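Local atomic coordinates of beta-ketoacyl-[acyl-carrier-protein] synthase III (PDB entry 2X3E), a protein that probably catalyses the first condensation of bacterial fatty acid synthesis, joining a two-carbon unit from malonyl-ACP to the acetyl group of acetyl-CoA. Residues 38-43 / 153-158; 55-60 / 137-142; 108-113 / 313-318; 192-197 / 209-214; 302-307 / 320-325. The protein carries 1 engineered substitution. All blocks are in the same frame, centred on the assembly; numbering follows the deposited sequence.

Contact 1. Residues 38-43 / 153-158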
# COMPACT_ATOMS: atom_id res chain seq x y z
N SER A 38 -6.16 -29.25 -18.23
CA SER A 38 -5.57 -30.21 -17.29
C SER A 38 -4.86 -29.54 -16.12
O SER A 38 -5.21 -29.74 -14.96
CB SER A 38 -4.58 -31.13 -18.01
OG SER A 38 -3.65 -31.69 -17.10
N ARG A 39 -3.86 -28.72 -16.45
CA ARG A 39 -3.01 -28.10 -15.45
C ARG A 39 -3.76 -27.09 -14.59
O ARG A 39 -3.59 -27.08 -13.37
CB ARG A 39 -1.80 -27.43 -16.12
CG ARG A 39 -0.82 -26.75 -15.16
CD ARG A 39 -0.04 -27.76 -14.32
NE ARG A 39 0.49 -27.15 -13.09
CZ ARG A 39 -0.19 -27.00 -11.95
NH1 ARG A 39 -1.45 -27.42 -11.84
NH2 ARG A 39 0.40 -26.42 -10.91
N THR A 40 -4.57 -26.24 -15.22
CA THR A 40 -5.19 -25.11 -14.53
C THR A 40 -6.71 -25.17 -14.37
O THR A 40 -7.26 -24.53 -13.47
CB THR A 40 -4.87 -23.78 -15.23
OG1 THR A 40 -5.46 -23.77 -16.54
CG2 THR A 40 -3.36 -23.58 -15.34
N GLY A 41 -7.38 -25.91 -15.25
CA GLY A 41 -8.85 -25.90 -15.32
C GLY A 41 -9.42 -24.59 -15.84
O GLY A 41 -10.64 -24.47 -16.02
N VAL A 42 -8.55 -23.61 -16.10
CA VAL A 42 -8.97 -22.32 -16.62
C VAL A 42 -9.24 -22.46 -18.12
O VAL A 42 -8.38 -22.93 -18.86
CB VAL A 42 -7.88 -21.26 -16.41
CG1 VAL A 42 -8.28 -19.94 -17.05
CG2 VAL A 42 -7.61 -21.07 -14.92
N ARG A 43 -10.43 -22.06 -18.54
CA ARG A 43 -10.82 -22.14 -19.95
C ARG A 43 -10.76 -20.78 -20.65
O ARG A 43 -10.56 -20.71 -21.86
CB ARG A 43 -12.20 -22.77 -20.09
CG ARG A 43 -12.25 -24.20 -19.56
CD ARG A 43 -13.13 -25.12 -20.42
NE ARG A 43 -12.99 -26.52 -20.02
CZ ARG A 43 -13.54 -27.56 -20.65
NH1 ARG A 43 -14.29 -27.39 -21.73
NH2 ARG A 43 -13.34 -28.79 -20.18
N THR A 153 2.07 -19.77 -16.88
CA THR A 153 1.50 -18.56 -16.29
C THR A 153 0.42 -17.94 -17.17
O THR A 153 -0.60 -17.46 -16.67
CB THR A 153 2.56 -17.49 -15.95
OG1 THR A 153 3.33 -17.18 -17.11
CG2 THR A 153 3.47 -17.96 -14.82
N ARG A 154 0.63 -17.94 -18.48
CA ARG A 154 -0.37 -17.41 -19.41
C ARG A 154 -1.67 -18.23 -19.42
O ARG A 154 -2.75 -17.69 -19.65
CB ARG A 154 0.20 -17.27 -20.81
CG ARG A 154 1.27 -16.19 -20.90
CD ARG A 154 1.62 -15.86 -22.32
NE ARG A 154 0.48 -15.29 -23.02
CZ ARG A 154 0.35 -15.25 -24.35
NH1 ARG A 154 1.30 -15.73 -25.14
NH2 ARG A 154 -0.75 -14.72 -24.88
N ALA A 155 -1.55 -19.53 -19.15
CA ALA A 155 -2.73 -20.40 -19.02
C ALA A 155 -3.54 -20.09 -17.75
O ALA A 155 -4.75 -20.31 -17.73
CB ALA A 155 -2.32 -21.87 -19.04
N LEU A 156 -2.89 -19.57 -16.72
CA LEU A 156 -3.51 -19.41 -15.40
C LEU A 156 -4.06 -18.00 -15.16
O LEU A 156 -5.19 -17.84 -14.67
CB LEU A 156 -2.49 -19.75 -14.31
CG LEU A 156 -2.91 -19.64 -12.84
CD1 LEU A 156 -4.10 -20.53 -12.55
CD2 LEU A 156 -1.73 -19.99 -11.93
N PHE A 157 -3.27 -16.98 -15.50
CA PHE A 157 -3.55 -15.62 -15.05
C PHE A 157 -4.43 -14.80 -15.99
O PHE A 157 -4.28 -14.83 -17.21
CB PHE A 157 -2.24 -14.86 -14.75
CG PHE A 157 -1.56 -15.32 -13.50
CD1 PHE A 157 -2.02 -14.92 -12.26
CD2 PHE A 157 -0.47 -16.18 -13.56
CE1 PHE A 157 -1.41 -15.36 -11.10
CE2 PHE A 157 0.14 -16.62 -12.41
CZ PHE A 157 -0.33 -16.21 -11.17
N GLY A 158 -5.35 -14.06 -15.39
CA GLY A 158 -6.20 -13.11 -16.11
C GLY A 158 -6.24 -11.78 -15.39
O GLY A 158 -5.64 -11.63 -14.32

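Contact 2. Residues 55-60 / 137-142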
# COMPACT_ATOMS: atom_id res chain seq x y z
N ASP A 55 -7.94 1.96 -14.96
CA ASP A 55 -9.13 1.90 -15.81
C ASP A 55 -10.13 0.84 -15.32
O ASP A 55 -11.33 1.11 -15.25
CB ASP A 55 -8.75 1.58 -17.26
CG ASP A 55 -7.89 2.66 -17.91
OD1 ASP A 55 -8.23 3.86 -17.81
OD2 ASP A 55 -6.88 2.30 -18.55
N LEU A 56 -9.64 -0.35 -14.99
CA LEU A 56 -10.51 -1.44 -14.53
C LEU A 56 -11.10 -1.11 -13.17
O LEU A 56 -12.29 -1.35 -12.91
CB LEU A 56 -9.74 -2.77 -14.43
CG LEU A 56 -9.01 -3.30 -15.67
CD1 LEU A 56 -8.57 -4.75 -15.43
CD2 LEU A 56 -9.85 -3.20 -16.93
N ALA A 57 -10.27 -0.54 -12.30
CA ALA A 57 -10.70 -0.16 -10.96
C ALA A 57 -11.80 0.89 -11.00
O ALA A 57 -12.73 0.86 -10.20
CB ALA A 57 -9.49 0.34 -10.15
N LEU A 58 -11.69 1.83 -11.94
CA LEU A 58 -12.67 2.89 -12.09
C LEU A 58 -14.05 2.32 -12.39
O LEU A 58 -15.04 2.71 -11.76
CB LEU A 58 -12.22 3.85 -13.19
CG LEU A 58 -13.05 5.10 -13.45
CD1 LEU A 58 -13.12 5.99 -12.20
CD2 LEU A 58 -12.44 5.86 -14.61
N ARG A 59 -14.12 1.38 -13.32
CA ARG A 59 -15.39 0.76 -13.69
C ARG A 59 -15.98 -0.06 -12.54
O ARG A 59 -17.18 0.02 -12.28
CB ARG A 59 -15.23 -0.12 -14.94
CG ARG A 59 -15.01 0.66 -16.25
CD ARG A 59 -16.21 1.54 -16.63
NE ARG A 59 -17.43 0.77 -16.84
CZ ARG A 59 -17.76 0.17 -17.98
NH1 ARG A 59 -16.97 0.23 -19.05
NH2 ARG A 59 -18.90 -0.52 -18.06
N ALA A 60 -15.14 -0.83 -11.86
CA ALA A 60 -15.61 -1.63 -10.72
C ALA A 60 -16.13 -0.76 -9.58
O ALA A 60 -17.17 -1.07 -8.98
CB ALA A 60 -14.51 -2.56 -10.20
N VAL A 137 -10.88 -1.54 -3.75
CA VAL A 137 -10.85 -2.20 -5.05
C VAL A 137 -9.67 -3.16 -5.11
O VAL A 137 -8.52 -2.75 -4.97
CB VAL A 137 -10.69 -1.20 -6.22
CG1 VAL A 137 -10.79 -1.92 -7.57
CG2 VAL A 137 -11.73 -0.08 -6.12
N GLY A 138 -9.98 -4.45 -5.28
CA GLY A 138 -8.98 -5.44 -5.63
C GLY A 138 -8.84 -5.46 -7.14
O GLY A 138 -9.80 -5.75 -7.84
N VAL A 139 -7.67 -5.10 -7.64
CA VAL A 139 -7.44 -5.00 -9.08
C VAL A 139 -6.03 -5.43 -9.44
O VAL A 139 -5.07 -5.04 -8.77
CB VAL A 139 -7.68 -3.56 -9.61
CG1 VAL A 139 -6.83 -2.52 -8.84
CG2 VAL A 139 -7.42 -3.48 -11.11
N ASP A 140 -5.90 -6.22 -10.49
CA ASP A 140 -4.60 -6.57 -11.03
C ASP A 140 -4.69 -6.84 -12.53
O ASP A 140 -5.70 -7.36 -13.01
CB ASP A 140 -4.00 -7.76 -10.28
CG ASP A 140 -3.09 -7.35 -9.12
OD1 ASP A 140 -2.19 -6.51 -9.33
OD2 ASP A 140 -3.26 -7.86 -7.99
N THR A 141 -3.64 -6.45 -13.24
CA THR A 141 -3.51 -6.69 -14.67
C THR A 141 -2.22 -7.48 -14.93
O THR A 141 -1.32 -7.04 -15.67
CB THR A 141 -3.50 -5.38 -15.47
OG1 THR A 141 -2.57 -4.46 -14.87
CG2 THR A 141 -4.90 -4.75 -15.48
N PHE A 142 -2.14 -8.65 -14.31
CA PHE A 142 -0.96 -9.51 -14.42
C PHE A 142 -0.57 -9.88 -15.84
O PHE A 142 0.60 -10.13 -16.10
CB PHE A 142 -1.12 -10.79 -13.58
CG PHE A 142 -0.45 -10.72 -12.24
CD1 PHE A 142 -0.65 -9.64 -11.40
CD2 PHE A 142 0.39 -11.75 -11.81
CE1 PHE A 142 -0.04 -9.58 -10.16
CE2 PHE A 142 1.01 -11.69 -10.57
CZ PHE A 142 0.79 -10.60 -9.74

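Contact 3. Residues 108-113 / 313-318. Engineered in segment 108-113: Ala-112 (natural residue Cys).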
# COMPACT_ATOMS: atom_id res chain seq x y z
N LEU A 108 -2.31 -0.54 -1.76
CA LEU A 108 -1.80 -1.52 -0.80
C LEU A 108 -1.24 -2.70 -1.57
O LEU A 108 -1.88 -3.20 -2.49
CB LEU A 108 -2.93 -1.97 0.14
CG LEU A 108 -2.56 -2.92 1.29
CD1 LEU A 108 -3.49 -2.69 2.48
CD2 LEU A 108 -2.58 -4.40 0.86
N SER A 109 -0.03 -3.12 -1.21
CA SER A 109 0.65 -4.23 -1.89
C SER A 109 0.72 -5.46 -1.00
O SER A 109 1.44 -5.46 -0.01
CB SER A 109 2.05 -3.81 -2.30
OG SER A 109 2.78 -4.91 -2.79
N ALA A 110 -0.07 -6.47 -1.32
CA ALA A 110 0.01 -7.78 -0.66
C ALA A 110 -0.35 -8.90 -1.64
O ALA A 110 -0.91 -9.92 -1.25
CB ALA A 110 -0.89 -7.82 0.58
N ALA A 111 -0.02 -8.70 -2.91
CA ALA A 111 -0.13 -9.73 -3.93
C ALA A 111 -1.53 -10.36 -3.94
O ALA A 111 -2.53 -9.64 -3.93
CB ALA A 111 0.96 -10.79 -3.71
N ALA A 112 -1.61 -11.68 -3.95
CA ALA A 112 -2.89 -12.38 -4.04
C ALA A 112 -3.70 -12.31 -2.73
O ALA A 112 -4.87 -12.69 -2.71
CB ALA A 112 -2.67 -13.83 -4.47
N THR A 113 -3.07 -11.84 -1.65
CA THR A 113 -3.76 -11.56 -0.38
C THR A 113 -4.19 -10.09 -0.24
O THR A 113 -4.65 -9.68 0.82
CB THR A 113 -2.87 -11.95 0.83
OG1 THR A 113 -2.14 -13.15 0.54
CG2 THR A 113 -3.71 -12.15 2.09
N GLY A 313 4.98 -12.87 -1.16
CA GLY A 313 5.41 -12.20 0.07
C GLY A 313 6.37 -13.05 0.90
O GLY A 313 7.49 -12.61 1.17
N LEU A 314 5.96 -14.24 1.34
CA LEU A 314 4.61 -14.76 1.20
C LEU A 314 3.65 -14.03 2.14
O LEU A 314 4.07 -13.47 3.16
CB LEU A 314 4.58 -16.26 1.55
CG LEU A 314 5.46 -17.17 0.69
CD1 LEU A 314 5.39 -18.62 1.18
CD2 LEU A 314 5.07 -17.08 -0.77
N THR A 315 2.37 -14.04 1.78
CA THR A 315 1.30 -13.46 2.58
C THR A 315 0.11 -14.41 2.64
O THR A 315 -0.06 -15.25 1.76
CB THR A 315 0.78 -12.14 1.96
OG1 THR A 315 0.48 -12.34 0.57
CG2 THR A 315 1.81 -11.03 2.13
N TRP A 316 -0.70 -14.26 3.68
CA TRP A 316 -1.96 -14.98 3.78
C TRP A 316 -2.88 -14.24 4.73
O TRP A 316 -2.45 -13.37 5.50
CB TRP A 316 -1.74 -16.40 4.29
CG TRP A 316 -1.18 -16.43 5.67
CD1 TRP A 316 -1.86 -16.27 6.84
CD2 TRP A 316 0.20 -16.58 6.03
NE1 TRP A 316 -0.98 -16.31 7.91
CE2 TRP A 316 0.29 -16.51 7.43
CE3 TRP A 316 1.37 -16.77 5.29
CZ2 TRP A 316 1.50 -16.63 8.12
CZ3 TRP A 316 2.58 -16.89 5.97
CH2 TRP A 316 2.63 -16.82 7.36
N GLY A 317 -4.15 -14.61 4.69
CA GLY A 317 -5.11 -14.12 5.67
C GLY A 317 -6.53 -14.50 5.35
O GLY A 317 -6.84 -14.92 4.23
N SER A 318 -7.40 -14.37 6.34
CA SER A 318 -8.82 -14.62 6.15
C SER A 318 -9.64 -13.62 6.97
O SER A 318 -9.14 -13.02 7.92
CB SER A 318 -9.19 -16.04 6.57
OG SER A 318 -8.34 -16.99 5.94

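Contact 4. Residues 192-197 / 209-214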
# COMPACT_ATOMS: atom_id res chain seq x y z
N LEU A 192 7.23 -16.56 -5.46
CA LEU A 192 6.40 -15.88 -6.45
C LEU A 192 6.92 -14.47 -6.58
O LEU A 192 6.96 -13.74 -5.58
CB LEU A 192 4.94 -15.81 -5.97
CG LEU A 192 4.18 -17.09 -5.64
CD1 LEU A 192 3.29 -16.90 -4.41
CD2 LEU A 192 3.35 -17.56 -6.83
N MET A 193 7.32 -14.06 -7.78
CA MET A 193 7.94 -12.75 -7.95
C MET A 193 7.82 -12.13 -9.33
O MET A 193 7.96 -12.81 -10.35
CB MET A 193 9.43 -12.82 -7.59
CG MET A 193 10.02 -11.47 -7.23
SD MET A 193 11.75 -11.63 -6.82
CE MET A 193 12.41 -11.94 -8.44
N THR A 194 7.57 -10.82 -9.34
CA THR A 194 7.77 -9.98 -10.51
C THR A 194 8.85 -8.98 -10.13
O THR A 194 8.61 -8.10 -9.31
CB THR A 194 6.49 -9.23 -10.90
OG1 THR A 194 5.44 -10.17 -11.12
CG2 THR A 194 6.71 -8.41 -12.18
N PRO A 195 10.05 -9.12 -10.69
CA PRO A 195 11.13 -8.21 -10.29
C PRO A 195 10.86 -6.75 -10.65
O PRO A 195 10.05 -6.47 -11.54
CB PRO A 195 12.35 -8.72 -11.07
CG PRO A 195 12.01 -10.11 -11.50
CD PRO A 195 10.52 -10.19 -11.59
N ALA A 196 11.52 -5.84 -9.94
CA ALA A 196 11.50 -4.43 -10.30
C ALA A 196 12.36 -4.22 -11.54
O ALA A 196 13.28 -5.00 -11.81
CB ALA A 196 12.03 -3.58 -9.16
N VAL A 197 12.05 -3.17 -12.29
CA VAL A 197 12.85 -2.79 -13.46
C VAL A 197 14.25 -2.35 -13.03
O VAL A 197 14.41 -1.66 -12.02
CB VAL A 197 12.16 -1.64 -14.25
CG1 VAL A 197 12.07 -0.37 -13.40
CG2 VAL A 197 12.90 -1.35 -15.53
N ASN A 209 11.03 -7.60 -17.11
CA ASN A 209 10.78 -8.06 -15.74
C ASN A 209 9.45 -8.82 -15.66
O ASN A 209 8.39 -8.24 -15.43
CB ASN A 209 10.83 -6.89 -14.74
CG ASN A 209 9.81 -5.79 -15.03
OD1 ASN A 209 9.67 -5.34 -16.17
ND2 ASN A 209 9.12 -5.33 -13.99
N TYR A 210 9.53 -10.13 -15.87
CA TYR A 210 8.35 -10.98 -15.97
C TYR A 210 8.04 -11.69 -14.66
O TYR A 210 8.95 -12.01 -13.88
CB TYR A 210 8.52 -12.04 -17.06
CG TYR A 210 8.72 -11.51 -18.47
CD1 TYR A 210 9.71 -12.03 -19.29
CD2 TYR A 210 7.92 -10.49 -18.98
CE1 TYR A 210 9.91 -11.56 -20.59
CE2 TYR A 210 8.10 -10.01 -20.28
CZ TYR A 210 9.10 -10.55 -21.07
OH TYR A 210 9.29 -10.09 -22.35
N PHE A 211 6.76 -11.96 -14.44
CA PHE A 211 6.33 -12.73 -13.28
C PHE A 211 6.84 -14.16 -13.40
O PHE A 211 6.76 -14.77 -14.47
CB PHE A 211 4.81 -12.74 -13.16
CG PHE A 211 4.30 -13.62 -12.06
CD1 PHE A 211 3.75 -14.86 -12.34
CD2 PHE A 211 4.38 -13.21 -10.73
CE1 PHE A 211 3.28 -15.68 -11.32
CE2 PHE A 211 3.91 -14.02 -9.71
CZ PHE A 211 3.37 -15.26 -10.00
N ARG A 212 7.38 -14.68 -12.30
CA ARG A 212 7.76 -16.09 -12.22
C ARG A 212 7.21 -16.72 -10.95
O ARG A 212 7.06 -16.05 -9.92
CB ARG A 212 9.28 -16.27 -12.30
CG ARG A 212 10.09 -15.67 -11.16
CD ARG A 212 11.49 -16.27 -11.14
NE ARG A 212 12.44 -15.47 -10.36
CZ ARG A 212 12.53 -15.46 -9.03
NH1 ARG A 212 11.72 -16.20 -8.27
NH2 ARG A 212 13.44 -14.69 -8.44
N MET A 213 6.90 -18.01 -11.04
CA MET A 213 6.45 -18.76 -9.87
C MET A 213 6.96 -20.19 -9.90
O MET A 213 7.05 -20.81 -10.96
CB MET A 213 4.93 -18.75 -9.78
CG MET A 213 4.20 -19.46 -10.91
SD MET A 213 2.41 -19.32 -10.77
CE MET A 213 2.14 -19.87 -9.08
N ASP A 214 7.28 -20.69 -8.70
CA ASP A 214 7.60 -22.09 -8.48
C ASP A 214 6.28 -22.83 -8.25
O ASP A 214 5.83 -22.96 -7.11
CB ASP A 214 8.54 -22.21 -7.27
CG ASP A 214 9.11 -23.60 -7.09
OD1 ASP A 214 8.42 -24.60 -7.42
OD2 ASP A 214 10.25 -23.70 -6.60

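Contact 5. Residues 302-307 / 320-325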
# COMPACT_ATOMS: atom_id res chain seq x y z
N GLY A 302 -27.33 -13.10 5.03
CA GLY A 302 -26.94 -13.48 6.39
C GLY A 302 -26.15 -14.78 6.50
O GLY A 302 -25.87 -15.25 7.61
N GLY A 303 -25.77 -15.36 5.37
CA GLY A 303 -25.00 -16.60 5.36
C GLY A 303 -23.61 -16.41 5.95
O GLY A 303 -22.96 -15.38 5.73
N ASN A 304 -23.16 -17.39 6.72
CA ASN A 304 -21.81 -17.37 7.29
C ASN A 304 -20.78 -17.50 6.18
O ASN A 304 -20.82 -18.46 5.41
CB ASN A 304 -21.64 -18.50 8.31
CG ASN A 304 -22.57 -18.36 9.50
OD1 ASN A 304 -22.93 -17.26 9.90
ND2 ASN A 304 -22.97 -19.50 10.07
N MET A 305 -19.86 -16.55 6.12
CA MET A 305 -18.89 -16.47 5.03
C MET A 305 -17.47 -16.22 5.54
O MET A 305 -17.25 -15.48 6.51
CB MET A 305 -19.29 -15.34 4.07
CG MET A 305 -18.32 -15.09 2.91
SD MET A 305 -18.90 -13.74 1.86
CE MET A 305 -20.09 -14.61 0.84
N VAL A 306 -16.50 -16.85 4.87
CA VAL A 306 -15.09 -16.54 5.05
C VAL A 306 -14.44 -16.27 3.69
O VAL A 306 -14.64 -17.02 2.72
CB VAL A 306 -14.35 -17.68 5.78
CG1 VAL A 306 -12.83 -17.44 5.79
CG2 VAL A 306 -14.89 -17.81 7.20
N LEU A 307 -13.69 -15.18 3.64
CA LEU A 307 -12.86 -14.84 2.50
C LEU A 307 -11.44 -15.19 2.91
O LEU A 307 -11.04 -14.89 4.03
CB LEU A 307 -12.96 -13.35 2.17
CG LEU A 307 -14.36 -12.74 2.14
CD1 LEU A 307 -14.28 -11.24 1.81
CD2 LEU A 307 -15.25 -13.45 1.14
N ALA A 320 -13.87 -13.25 8.44
CA ALA A 320 -15.21 -13.82 8.59
C ALA A 320 -16.23 -12.68 8.59
O ALA A 320 -15.98 -11.63 9.17
CB ALA A 320 -15.32 -14.60 9.89
N LEU A 321 -17.37 -12.92 7.95
CA LEU A 321 -18.51 -12.00 8.00
C LEU A 321 -19.78 -12.77 7.68
O LEU A 321 -19.73 -13.86 7.13
CB LEU A 321 -18.32 -10.85 7.00
CG LEU A 321 -18.43 -11.17 5.50
CD1 LEU A 321 -18.58 -9.87 4.69
CD2 LEU A 321 -17.22 -11.98 5.00
N ARG A 322 -20.93 -12.21 8.05
CA ARG A 322 -22.20 -12.71 7.54
C ARG A 322 -22.55 -11.86 6.33
O ARG A 322 -22.42 -10.64 6.36
CB ARG A 322 -23.30 -12.65 8.61
CG ARG A 322 -23.07 -13.64 9.75
CD ARG A 322 -24.21 -13.62 10.76
NE ARG A 322 -24.44 -12.27 11.27
CZ ARG A 322 -25.60 -11.60 11.22
NH1 ARG A 322 -26.70 -12.14 10.69
NH2 ARG A 322 -25.66 -10.37 11.72
N TRP A 323 -22.96 -12.52 5.24
CA TRP A 323 -23.15 -11.82 3.97
C TRP A 323 -24.41 -10.96 4.04
O TRP A 323 -25.47 -11.46 4.44
CB TRP A 323 -23.24 -12.82 2.80
CG TRP A 323 -23.35 -12.14 1.46
CD1 TRP A 323 -24.44 -12.12 0.65
CD2 TRP A 323 -22.34 -11.37 0.81
NE1 TRP A 323 -24.17 -11.39 -0.48
CE2 TRP A 323 -22.89 -10.92 -0.41
CE3 TRP A 323 -21.03 -11.02 1.13
CZ2 TRP A 323 -22.16 -10.13 -1.31
CZ3 TRP A 323 -20.31 -10.24 0.24
CH2 TRP A 323 -20.88 -9.80 -0.97
N PRO A 324 -24.30 -9.67 3.68
CA PRO A 324 -25.44 -8.77 3.75
C PRO A 324 -26.28 -8.81 2.48
O PRO A 324 -25.90 -9.45 1.50
CB PRO A 324 -24.78 -7.40 3.90
CG PRO A 324 -23.53 -7.52 3.10
CD PRO A 324 -23.09 -8.96 3.20
N LYS A 325 -27.41 -8.13 2.52
CA LYS A 325 -28.28 -8.00 1.35
C LYS A 325 -27.68 -6.96 0.40
O LYS A 325 -27.74 -5.76 0.67
CB LYS A 325 -29.69 -7.59 1.77
CG LYS A 325 -30.36 -8.58 2.73
CD LYS A 325 -31.65 -8.03 3.30
CE LYS A 325 -32.26 -8.99 4.31
NZ LYS A 325 -31.37 -9.21 5.49

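Contact 1. Residues 38-43 / 153-158
Val-42 leans on the carbonyl of Ala-155 and on the carbonyl and side chain of Leu-156, and its atoms illustrate how a branched residue can seat itself on a carbonyl. The CB of Val-42 rests 3.5 Å from Ala-155 O. From there the two methyls part: CG1, anti to the backbone N (chi1 176°), stays beside the same oxygen at 3.6 Å from Ala-155 O, while CG2 reaches on to Leu-156, 4.0 Å from Leu-156 O and 4.3 Å from Leu-156 CD1. The carbonyl so enclosed is not left without a polar partner, since Ala-155 O accepts a hydrogen bond from Arg-45. Val-42 is brought there by an ST turn at the end of helix 33-40: Gly-41, with positive phi, takes the chain out of the helix, and Val-42 N donates to Thr-40 OG1 over 3.1 Å. That hydroxyl also bonds back to Ile-36 O, one turn earlier, so two bonds grip it. Its sister methyl Thr-40 CG2 is turned to the apolar side, meeting Leu-156 CB at 4.1 Å and Ala-155 CB at 4.2 Å. The threonine thus divides its labour, with oxygen serving its own helix and carbon facing helix 151-156. Leu-156 in turn lies against Asn-280, a predicted active-site residue, and its backbone is hydrogen-bonded to that asparagine.

Contact 2. Residues 55-60 / 137-142
Ala-57 and Leu-56 present a small bump and a larger one to the row formed by Val-137, Val-139 and Thr-141, a compact example of a helix laid on a sheet. The short methyl of Ala-57 enters between the two valines, with Ala-57 CB 3.7 Å from Val-137 CG1 and 4.1 Å from Val-139 CG1. Because alanine ends at this carbon, the helix can come close, its axis passing 8.4 Å from that of the strand and running nearly against it, at 149°. Val-139 forks beneath the helix: one methyl faces Ala-57, and the other, CG2, stands 4.1 Å from Leu-56 CB. Leu-56 then reaches along the strand, with CG beside its backbone N and anti to the carbonyl carbon (chi1 -56°), a setting that carries CD1 to within 3.7 Å of Thr-141 CG2. Helix 53-68 thereby covers one face of the five-stranded sheet of the N-terminal half of this thiolase fold, where Leu-78 and Ala-161 of the neighbouring strands continue the same apolar floor. Thr-141 turns its oxygen elsewhere, to a hydrogen bond with Ser-53 OG near the start of the same helix. No hydrogen bond spans the two segments themselves, so helix and strand are matched here by the fit of buried aliphatic groups, while the hydroxyl of Thr-141 is satisfied by Ser-53.

Contact 3. Residues 108-113 / 313-318
Thr-113 and Thr-315 meet hydroxyl to hydroxyl, and the polar contacts of this region gather round that pair. A hydrogen bond of 2.7 Å joins Thr-113 OG1 to Thr-315 OG1. Thr-113 OG1 also stands 3.2 Å from Thr-315 O, at best a weak bond. Thr-315 OG1, lying between its own backbone N and carbonyl carbon (chi1 51°), is further bonded to Ala-312 O and passes 3.3 Å from Ala-110 O. That last carbonyl accepts from Thr-113 N at 2.9 Å, closing a type II' beta turn with Ala-111 and Ala-112 at its corners.

This is the nucleophile elbow of the thiolase fold, the turn by which strand 104-109 passes into helix 114-127, and it bears a predicted active-site position. Ala-112, at that position, is an engineered substitution for the natural Cys, and its side chain touches His-250, another predicted active-site residue. Thr-113, the next residue along, is thus joined to strand 315-322 of the C-terminal half.

Van der Waals contacts fill in around the oxygens. Thr-113 CG2, anti to its backbone nitrogen, lies against the strand backbone, 3.5 Å from Trp-316 C and 3.6 Å from Gly-317 N. Ala-110 CB approaches Thr-315 CG2 at 4.5 Å. The cis peptide between Gly-313 and Leu-314 leads the chain into this strand. The second subunit also takes part: its Pro-92 packs on Thr-315, its Cys-87 on Ala-111, and one of its strands pairs with Ser-109.

Contact 4. Residues 192-197 / 209-214
Leu-192 begins the pairing by lying side by side with Met-213, both side chains pointing the same way. Leu-192 CD2 is pressed unusually close to Met-213 CE, at 3.4 Å, and also reaches the edge of the Phe-211 ring, 3.9 Å from Phe-211 CZ. At Met-193 the backbones join as an antiparallel hydrogen-bonded pair: Met-193 N donates to Arg-212 O at 2.9 Å, and Arg-212 N returns a bond of 2.8 Å to Met-193 O. On the other face from Leu-192, the methionine side chain runs beside the extended arginine, with CB and CE over one face of the guanidinium, although Met-193 CE is modelled so near Arg-212 NH2 that the detail is doubtful. The guanidinium is also held by a hydrogen bond from NH1 to Asp-190 O.

Thr-194 places its hydroxyl at the rim of Phe-211, in the plane of the ring, with Thr-194 OG1 3.2 Å from Phe-211 CD2. Phe-211 itself is enclosed further by the rings of Phe-142 and Phe-157. Next, Pro-195 packs its CD 3.3 Å from Tyr-210 O, while its carbonyl is taken by the side chain of Asn-209: Asn-209 ND2 to Pro-195 O is 2.9 Å, with a nearly straight N-H angle of 164° and the oxygen in the amide plane. Thr-194 and Pro-195 also pair with a strand of the second subunit, and Asn-209 O accepts from Arg-199 of that subunit. The two short strands are thus zipped by a pair of backbone bonds, and where these stop a side-chain amide stands in for the backbone and satisfies the carbonyl of Pro-195.

Contact 5. Residues 302-307 / 320-325
Met-305 and Leu-321 form an antiparallel hydrogen-bonded pair, with Met-305 N to Leu-321 O and Leu-321 N to Met-305 O both 2.9 Å. On one face of the sheet their side chains run together, Met-305 CG 3.9 Å from Leu-321 CD2. With chi1 (177°) and chi2 both extended, the methionine carries its sulfur to Trp-323 in a Met-aromatic contact, and the bend at chi3 lays CE near the ring as well. Met-305 SD comes 3.5 Å from Trp-323 CE3, approaching the ring obliquely. Leu-307 CG, 4.1 Å from Leu-321 CD2, extends this apolar patch.

The strands are the two arms of the beta hairpin 304-311/315-322, at the centre of the four-stranded sheet in the C-terminal half of the thiolase fold. Helix 285-295 packs on the methionine face through Leu-290 and Ile-286. On the reverse face Val-306 CG2 meets Ala-320 CB at 4.2 Å, and helix 215-237 lies over both.

Beyond the strands, Trp-323 N donates to Gly-303 O at 2.9 Å, steadying the backbone that bears the indole, and Pro-324 CD sits over one face of that ring, toward its edge. Asn-304 OD1 lies 3.6 Å from Arg-322 CG, while Asn-304 ND2 is held by Asp-243 O.

In the fold
From the N terminus, contact 1 opens first, at the end of helix 33-40, and contact 2 is nested within its loop, laying helix 53-68 on strand 133-140 before helix 151-156 returns. Contact 3 starts inside both loops and closes only near residue 318, so it crosses them and ties the N-terminal sheet to the C-terminal one. Within its long span lies contact 4, a short closure in series with contacts 1 and 2. Those three nevertheless converge in space, where Phe-142, Phe-157 and Phe-211 bring their rings together. Contact 5, the hairpin, crosses contact 3 along the chain and shares strand 315-322 with it, and lies across the chain's centre from contact 4.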